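Long-range contact in esterase Rv0045c (Mycobacterium tuberculosis, PDB 6WYN), which hydrolyses carboxylic esters, with a strong preference for short, straight-chain alkyl esters, and is likely involved in ester and lipid metabolism: residues G92-T97 / A111-G116. Numbering follows the deposited sequence.
Sequences GQNAHT and AVDLPG
The methyl of A95 lies against A111 of strand 109-112, its CB 3.9 Å from A111 CB and 3.3 Å from A111 O. Here two neighbouring strands of the alpha/beta-hydrolase sheet give way to loops: 92-97 follows strand 85-88 and leads into helix 99-105, while 111-116 carries the next strand in sequence out of the sheet. D113 ties the two loops together. With its CG beside the backbone N and anti to the carbonyl carbon (chi1 -71°), D113 reaches across, and D113 OD1 accepts the backbone N of A95 at 2.9 Å in a nearly straight bond (166°), met close to the C-O axis. D113 OD1 also lies 3.2 Å from A95 CB. OD2 is engaged on its own account, by a salt bridge to R67 and a hydrogen bond from the backbone N of H119, so the buried carboxylate is gripped at both oxygens, which should restrict its rotation. N94 shapes the facing turn: its OD1 accepts the backbone N of H96, two residues on, which makes an Asx turn, with the donor above the carbonyl plane, while its ND2 is hydrogen-bonded to N237 OD1. One water bridges the loops, donating to N94 OD1 at 2.8 Å and to D113 OD1 at 2.7 Å.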
loop_
_atom_site.group_PDB
_atom_site.type_symbol
_atom_site.label_atom_id
_atom_site.label_comp_id
_atom_site.label_asym_id
_atom_site.label_seq_id
_atom_site.Cartn_x
_atom_site.Cartn_y
_atom_site.Cartn_z
ATOM N N GLY A 92 1.637 7.477 2.297
ATOM C CA GLY A 92 0.798 7.970 3.401
ATOM C C GLY A 92 -0.043 6.883 4.037
ATOM O O GLY A 92 -0.974 7.231 4.790
ATOM N N GLN A 93 0.176 5.610 3.682
ATOM C CA GLN A 93 -0.609 4.472 4.245
ATOM C C GLN A 93 0.284 3.637 5.187
ATOM O O GLN A 93 1.424 4.015 5.417
ATOM C CB GLN A 93 -1.185 3.625 3.112
ATOM C CG GLN A 93 -2.162 4.393 2.216
ATOM C CD GLN A 93 -2.892 3.474 1.269
ATOM O OE1 GLN A 93 -2.360 2.439 0.816
ATOM N NE2 GLN A 93 -4.076 3.933 0.898
ATOM N N ASN A 94 -0.208 2.493 5.643
ATOM C CA ASN A 94 0.583 1.465 6.324
ATOM C C ASN A 94 -0.029 0.118 5.985
ATOM O O ASN A 94 -1.063 0.074 5.291
ATOM C CB ASN A 94 0.678 1.715 7.833
ATOM C CG ASN A 94 -0.651 1.557 8.513
ATOM O OD1 ASN A 94 -0.988 0.445 8.958
ATOM N ND2 ASN A 94 -1.401 2.652 8.581
ATOM N N ALA A 95 0.606 -0.936 6.460
ATOM C CA ALA A 95 0.206 -2.330 6.218
ATOM C C ALA A 95 -1.278 -2.590 6.544
ATOM O O ALA A 95 -1.854 -3.505 5.944
ATOM C CB ALA A 95 1.109 -3.228 7.008
ATOM N N HIS A 96 -1.830 -1.902 7.544
ATOM C CA HIS A 96 -3.212 -2.149 8.016
ATOM C C HIS A 96 -4.226 -1.779 6.920
ATOM O O HIS A 96 -5.382 -2.242 7.029
ATOM C CB HIS A 96 -3.538 -1.373 9.293
ATOM C CG HIS A 96 -3.038 -2.014 10.543
ATOM N ND1 HIS A 96 -3.686 -3.072 11.114
ATOM C CD2 HIS A 96 -1.974 -1.730 11.342
ATOM C CE1 HIS A 96 -3.060 -3.425 12.228
ATOM N NE2 HIS A 96 -2.001 -2.624 12.380
ATOM N N THR A 97 -3.827 -1.006 5.897
ATOM C CA THR A 97 -4.720 -0.671 4.756
ATOM C C THR A 97 -5.241 -1.988 4.181
ATOM O O THR A 97 -6.348 -2.021 3.622
ATOM C CB THR A 97 -4.021 0.185 3.680
ATOM O OG1 THR A 97 -4.997 0.762 2.808
ATOM C CG2 THR A 97 -3.072 -0.608 2.823
ATOM N N ALA A 111 1.891 -8.258 4.798
ATOM C CA ALA A 111 1.608 -6.848 4.492
ATOM C C ALA A 111 2.738 -6.004 5.089
ATOM O O ALA A 111 2.873 -5.895 6.306
ATOM C CB ALA A 111 0.232 -6.479 4.986
ATOM N N VAL A 112 3.529 -5.455 4.187
ATOM C CA VAL A 112 4.751 -4.773 4.652
ATOM C C VAL A 112 4.554 -3.286 4.874
ATOM O O VAL A 112 3.813 -2.694 4.119
ATOM C CB VAL A 112 5.873 -4.990 3.625
ATOM C CG1 VAL A 112 7.153 -4.378 4.107
ATOM C CG2 VAL A 112 6.077 -6.460 3.308
ATOM N N ASP A 113 5.181 -2.748 5.915
ATOM C CA ASP A 113 5.279 -1.277 6.080
ATOM C C ASP A 113 6.461 -0.789 5.231
ATOM O O ASP A 113 7.569 -1.246 5.458
ATOM C CB ASP A 113 5.457 -0.848 7.532
ATOM C CG ASP A 113 4.236 -1.002 8.441
ATOM O OD1 ASP A 113 3.099 -0.866 7.926
ATOM O OD2 ASP A 113 4.422 -1.243 9.681
ATOM N N LEU A 114 6.197 0.027 4.212
ATOM C CA LEU A 114 7.235 0.634 3.381
ATOM C C LEU A 114 8.110 1.499 4.293
ATOM O O LEU A 114 7.639 2.067 5.254
ATOM C CB LEU A 114 6.611 1.477 2.263
ATOM C CG LEU A 114 5.844 0.726 1.170
ATOM C CD1 LEU A 114 5.376 1.743 0.173
ATOM C CD2 LEU A 114 6.667 -0.384 0.503
ATOM N N PRO A 115 9.404 1.684 3.959
ATOM C CA PRO A 115 10.224 2.691 4.626
ATOM C C PRO A 115 9.426 3.979 4.783
ATOM O O PRO A 115 8.661 4.423 3.886
ATOM C CB PRO A 115 11.420 2.826 3.693
ATOM C CG PRO A 115 11.543 1.474 3.106
ATOM C CD PRO A 115 10.127 0.956 2.917
ATOM N N GLY A 116 9.571 4.583 5.932
ATOM C CA GLY A 116 8.950 5.868 6.235
ATOM C C GLY A 116 7.509 5.756 6.651
ATOM O O GLY A 116 6.860 6.789 6.764
HETATM O O HOH W 1 1.224 -1.055 9.900
#